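Local coordinates for putative CRISPR-associated endoribonuclease-like protein Cas6 (Pyrococcus furiosus, PDB 3UFC) that binds CRISPR RNA as a Cas6-family paralogue in the CRISPR system, the adaptive immunity that protects against viruses and plasmids, at residues P178-K189 with L206-I217. Residues are numbered along the deposited sequence; the frame is centred on the assembly and turned at random.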
loop_
_atom_site.group_PDB
_atom_site.type_symbol
_atom_site.label_atom_id
_atom_site.label_comp_id
_atom_site.label_asym_id
_atom_site.label_seq_id
_atom_site.Cartn_x
_atom_site.Cartn_y
_atom_site.Cartn_z
ATOM N N PRO A 178 0.669 -21.389 0.858
ATOM C CA PRO A 178 0.376 -21.511 2.287
ATOM C C PRO A 178 -0.392 -22.809 2.527
ATOM O O PRO A 178 -1.126 -23.267 1.654
ATOM C CB PRO A 178 -0.477 -20.283 2.564
ATOM C CG PRO A 178 -1.257 -20.146 1.287
ATOM C CD PRO A 178 -0.187 -20.366 0.232
ATOM N N GLU A 179 -0.223 -23.398 3.703
ATOM C CA GLU A 179 -0.919 -24.637 4.017
ATOM C C GLU A 179 -2.428 -24.420 3.927
ATOM O O GLU A 179 -3.141 -25.206 3.308
ATOM C CB GLU A 179 -0.539 -25.117 5.417
ATOM C CG GLU A 179 -0.937 -26.553 5.685
ATOM C CD GLU A 179 -0.394 -27.507 4.635
ATOM O OE1 GLU A 179 0.835 -27.498 4.404
ATOM O OE2 GLU A 179 -1.198 -28.263 4.041
ATOM N N ASP A 180 -2.911 -23.351 4.550
ATOM C CA ASP A 180 -4.329 -23.029 4.513
ATOM C C ASP A 180 -4.509 -21.947 3.450
ATOM O O ASP A 180 -4.012 -20.826 3.594
ATOM C CB ASP A 180 -4.797 -22.525 5.881
ATOM C CG ASP A 180 -6.288 -22.291 5.934
ATOM O OD1 ASP A 180 -6.803 -21.934 7.017
ATOM O OD2 ASP A 180 -6.953 -22.463 4.891
ATOM N N LYS A 181 -5.226 -22.288 2.384
ATOM C CA LYS A 181 -5.441 -21.365 1.275
ATOM C C LYS A 181 -6.820 -20.723 1.239
ATOM O O LYS A 181 -7.121 -19.971 0.316
ATOM C CB LYS A 181 -5.218 -22.099 -0.050
ATOM C CG LYS A 181 -3.909 -22.865 -0.128
ATOM C CD LYS A 181 -3.852 -23.738 -1.370
ATOM C CE LYS A 181 -2.535 -24.496 -1.450
ATOM N NZ LYS A 181 -2.278 -25.308 -0.224
ATOM N N ASP A 182 -7.652 -20.983 2.239
ATOM C CA ASP A 182 -9.005 -20.439 2.207
ATOM C C ASP A 182 -9.341 -19.293 3.155
ATOM O O ASP A 182 -8.887 -19.256 4.294
ATOM C CB ASP A 182 -10.005 -21.576 2.429
ATOM C CG ASP A 182 -9.728 -22.776 1.538
ATOM O OD1 ASP A 182 -9.693 -22.612 0.299
ATOM O OD2 ASP A 182 -9.540 -23.884 2.081
ATOM N N PHE A 183 -10.154 -18.363 2.663
ATOM C CA PHE A 183 -10.604 -17.227 3.459
ATOM C C PHE A 183 -11.778 -16.535 2.793
ATOM O O PHE A 183 -12.020 -16.708 1.601
ATOM C CB PHE A 183 -9.462 -16.221 3.682
ATOM C CG PHE A 183 -9.104 -15.396 2.464
ATOM C CD1 PHE A 183 -9.799 -14.230 2.164
ATOM C CD2 PHE A 183 -8.041 -15.766 1.647
ATOM C CE1 PHE A 183 -9.434 -13.436 1.064
ATOM C CE2 PHE A 183 -7.669 -14.981 0.545
ATOM C CZ PHE A 183 -8.368 -13.814 0.258
ATOM N N ARG A 184 -12.513 -15.758 3.578
ATOM C CA ARG A 184 -13.650 -15.005 3.074
ATOM C C ARG A 184 -13.618 -13.649 3.765
ATOM O O ARG A 184 -12.880 -13.455 4.733
ATOM C CB ARG A 184 -14.971 -15.725 3.389
ATOM C CG ARG A 184 -15.253 -15.919 4.874
ATOM C CD ARG A 184 -16.682 -16.423 5.118
ATOM N NE ARG A 184 -16.927 -16.741 6.525
ATOM C CZ ARG A 184 -16.362 -17.758 7.173
ATOM N NH1 ARG A 184 -15.516 -18.564 6.544
ATOM N NH2 ARG A 184 -16.637 -17.971 8.454
ATOM N N ILE A 185 -14.400 -12.705 3.264
ATOM C CA ILE A 185 -14.438 -11.379 3.862
ATOM C C ILE A 185 -15.858 -10.856 3.880
ATOM O O ILE A 185 -16.691 -11.268 3.073
ATOM C CB ILE A 185 -13.588 -10.353 3.069
ATOM C CG1 ILE A 185 -14.251 -10.061 1.717
ATOM C CG2 ILE A 185 -12.170 -10.882 2.865
ATOM C CD1 ILE A 185 -13.722 -8.816 1.039
ATOM N N GLU A 186 -16.138 -9.956 4.811
ATOM C CA GLU A 186 -17.452 -9.347 4.865
ATOM C C GLU A 186 -17.228 -7.846 4.940
ATOM O O GLU A 186 -16.554 -7.344 5.841
ATOM C CB GLU A 186 -18.270 -9.863 6.057
ATOM C CG GLU A 186 -17.804 -9.457 7.433
ATOM C CD GLU A 186 -18.741 -9.971 8.518
ATOM O OE1 GLU A 186 -19.947 -9.652 8.465
ATOM O OE2 GLU A 186 -18.276 -10.694 9.422
ATOM N N LEU A 187 -17.770 -7.140 3.954
ATOM C CA LEU A 187 -17.632 -5.695 3.864
ATOM C C LEU A 187 -18.338 -4.965 4.994
ATOM O O LEU A 187 -19.491 -5.254 5.302
ATOM C CB LEU A 187 -18.203 -5.197 2.539
ATOM C CG LEU A 187 -17.284 -4.495 1.543
ATOM C CD1 LEU A 187 -18.165 -3.732 0.569
ATOM C CD2 LEU A 187 -16.328 -3.541 2.244
ATOM N N ILE A 188 -17.642 -4.013 5.602
ATOM C CA ILE A 188 -18.218 -3.218 6.675
ATOM C C ILE A 188 -18.411 -1.785 6.176
ATOM O O ILE A 188 -19.476 -1.201 6.359
ATOM C CB ILE A 188 -17.313 -3.224 7.920
ATOM C CG1 ILE A 188 -17.220 -4.648 8.479
ATOM C CG2 ILE A 188 -17.864 -2.270 8.970
ATOM C CD1 ILE A 188 -16.300 -4.781 9.672
ATOM N N LYS A 189 -17.380 -1.232 5.541
ATOM C CA LYS A 189 -17.433 0.124 4.991
ATOM C C LYS A 189 -16.761 0.104 3.620
ATOM O O LYS A 189 -15.832 -0.671 3.396
ATOM C CB LYS A 189 -16.698 1.114 5.901
ATOM C CG LYS A 189 -17.251 1.224 7.316
ATOM C CD LYS A 189 -16.425 2.205 8.142
ATOM C CE LYS A 189 -16.881 2.251 9.594
ATOM N NZ LYS A 189 -18.297 2.696 9.728
ATOM N N LEU A 206 -11.237 1.742 -0.808
ATOM C CA LEU A 206 -10.820 2.138 0.526
ATOM C C LEU A 206 -11.890 1.350 1.270
ATOM O O LEU A 206 -13.072 1.456 0.945
ATOM C CB LEU A 206 -10.983 3.648 0.726
ATOM C CG LEU A 206 -9.840 4.468 0.111
ATOM C CD1 LEU A 206 -10.105 5.964 0.264
ATOM C CD2 LEU A 206 -8.530 4.094 0.799
ATOM N N MET A 207 -11.504 0.533 2.236
ATOM C CA MET A 207 -12.516 -0.273 2.896
ATOM C C MET A 207 -12.167 -0.813 4.268
ATOM O O MET A 207 -11.003 -0.891 4.657
ATOM C CB MET A 207 -12.875 -1.455 1.977
ATOM C CG MET A 207 -11.661 -2.318 1.572
ATOM S SD MET A 207 -11.919 -3.518 0.191
ATOM C CE MET A 207 -12.631 -4.904 1.058
ATOM N N VAL A 208 -13.214 -1.170 5.001
ATOM C CA VAL A 208 -13.077 -1.781 6.309
ATOM C C VAL A 208 -13.790 -3.107 6.084
ATOM O O VAL A 208 -14.917 -3.132 5.581
ATOM C CB VAL A 208 -13.801 -0.976 7.414
ATOM C CG1 VAL A 208 -13.766 -1.753 8.725
ATOM C CG2 VAL A 208 -13.131 0.381 7.589
ATOM N N PHE A 209 -13.128 -4.206 6.410
ATOM C CA PHE A 209 -13.736 -5.509 6.208
ATOM C C PHE A 209 -13.289 -6.496 7.256
ATOM O O PHE A 209 -12.193 -6.385 7.802
ATOM C CB PHE A 209 -13.389 -6.071 4.820
ATOM C CG PHE A 209 -11.910 -6.284 4.590
ATOM C CD1 PHE A 209 -11.066 -5.209 4.312
ATOM C CD2 PHE A 209 -11.364 -7.565 4.631
ATOM C CE1 PHE A 209 -9.702 -5.408 4.076
ATOM C CE2 PHE A 209 -10.005 -7.773 4.395
ATOM C CZ PHE A 209 -9.173 -6.685 4.116
ATOM N N ARG A 210 -14.153 -7.462 7.543
ATOM C CA ARG A 210 -13.817 -8.495 8.507
ATOM C C ARG A 210 -13.315 -9.674 7.680
ATOM O O ARG A 210 -13.968 -10.099 6.728
ATOM C CB ARG A 210 -15.051 -8.891 9.335
ATOM C CG ARG A 210 -14.749 -9.923 10.415
ATOM C CD ARG A 210 -15.949 -10.224 11.318
ATOM N NE ARG A 210 -16.265 -9.134 12.238
ATOM C CZ ARG A 210 -17.219 -8.232 12.037
ATOM N NH1 ARG A 210 -17.962 -8.280 10.941
ATOM N NH2 ARG A 210 -17.432 -7.282 12.936
ATOM N N TYR A 211 -12.137 -10.175 8.034
ATOM C CA TYR A 211 -11.506 -11.299 7.344
ATOM C C TYR A 211 -11.700 -12.584 8.147
ATOM O O TYR A 211 -11.492 -12.587 9.360
ATOM C CB TYR A 211 -10.004 -11.010 7.196
ATOM C CG TYR A 211 -9.161 -12.145 6.640
ATOM C CD1 TYR A 211 -8.711 -12.124 5.320
ATOM C CD2 TYR A 211 -8.775 -13.213 7.448
ATOM C CE1 TYR A 211 -7.891 -13.136 4.819
ATOM C CE2 TYR A 211 -7.956 -14.232 6.956
ATOM C CZ TYR A 211 -7.517 -14.185 5.643
ATOM O OH TYR A 211 -6.687 -15.173 5.167
ATOM N N TYR A 212 -12.087 -13.666 7.470
ATOM C CA TYR A 212 -12.280 -14.973 8.111
ATOM C C TYR A 212 -11.449 -16.032 7.398
ATOM O O TYR A 212 -11.576 -16.203 6.187
ATOM C CB TYR A 212 -13.736 -15.454 8.024
ATOM C CG TYR A 212 -14.759 -14.655 8.790
ATOM C CD1 TYR A 212 -15.300 -13.490 8.260
ATOM C CD2 TYR A 212 -15.212 -15.089 10.039
ATOM C CE1 TYR A 212 -16.271 -12.774 8.948
ATOM C CE2 TYR A 212 -16.183 -14.380 10.738
ATOM C CZ TYR A 212 -16.708 -13.224 10.185
ATOM O OH TYR A 212 -17.666 -12.516 10.870
ATOM N N GLY A 213 -10.613 -16.757 8.130
ATOM C CA GLY A 213 -9.856 -17.803 7.464
ATOM C C GLY A 213 -8.379 -17.962 7.737
ATOM O O GLY A 213 -7.903 -17.755 8.850
ATOM N N SER A 214 -7.665 -18.346 6.686
ATOM C CA SER A 214 -6.234 -18.591 6.737
ATOM C C SER A 214 -5.430 -17.514 7.444
ATOM O O SER A 214 -5.418 -16.359 7.028
ATOM C CB SER A 214 -5.687 -18.767 5.321
ATOM O OG SER A 214 -4.271 -18.803 5.335
ATOM N N LYS A 215 -4.741 -17.912 8.507
ATOM C CA LYS A 215 -3.919 -16.991 9.272
ATOM C C LYS A 215 -2.675 -16.609 8.470
ATOM O O LYS A 215 -2.220 -15.467 8.542
ATOM C CB LYS A 215 -3.535 -17.636 10.611
ATOM C CG LYS A 215 -2.682 -16.766 11.510
ATOM C CD LYS A 215 -2.907 -17.110 12.984
ATOM C CE LYS A 215 -2.652 -18.578 13.282
ATOM N NZ LYS A 215 -2.966 -18.916 14.708
ATOM N N GLU A 216 -2.138 -17.560 7.700
ATOM C CA GLU A 216 -0.959 -17.312 6.866
ATOM C C GLU A 216 -1.244 -16.205 5.852
ATOM O O GLU A 216 -0.425 -15.310 5.642
ATOM C CB GLU A 216 -0.554 -18.581 6.104
ATOM C CG GLU A 216 -0.097 -19.745 6.975
ATOM C CD GLU A 216 -0.184 -21.083 6.248
ATOM O OE1 GLU A 216 0.824 -21.524 5.651
ATOM O OE2 GLU A 216 -1.276 -21.689 6.265
ATOM N N ILE A 217 -2.410 -16.262 5.218
ATOM C CA ILE A 217 -2.757 -15.256 4.222
ATOM C C ILE A 217 -3.084 -13.914 4.868
ATOM O O ILE A 217 -2.764 -12.864 4.318
ATOM C CB ILE A 217 -3.939 -15.731 3.328
ATOM C CG1 ILE A 217 -3.472 -16.896 2.448
ATOM C CG2 ILE A 217 -4.434 -14.584 2.448
ATOM C CD1 ILE A 217 -4.554 -17.498 1.585
HETATM O O HOH W 1 -5.033 -20.910 9.036
#
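Strands 183-187 and 206-213 pair antiparallel, R184 with Y212 and E186 with R210 each sharing two backbone hydrogen bonds, until a classic beta bulge sets both I188 N and K189 N on V208 O. On one face of this hairpin the R184 guanidinium lies flat on Y212, over its CB and CG end, planes 11° apart; with CG between the backbone N and the carbonyl carbon (chi1 61°), the extended chain runs across to Y212 CB. E186 runs alongside R210, and E186 OE2 takes R210 NH1 at 2.9 Å in a salt bridge, met from above the carboxylate plane. The same oxygen approaches the edge of the Y212 ring. On the other face F183 and Y211 are near parallel but slid apart, with Y211 CE1 over the F183 ring, while I185 CG2 meets F209 CD2. Beyond the strands, E216 grips the loop with both carboxylate oxygens: E179 N to E216 OE1 and D180 N to E216 OE2, each 2.9 Å and on the syn side. S214 OG donates to D180 O (2.7 Å) and, as N-cap, accepts from I217 N. One face of this C-terminal sheet, consistent with a ferredoxin-like domain, thus carries a charged cluster, the other is largely apolar, and helix 215-224 is tied to the loop entering the hairpin.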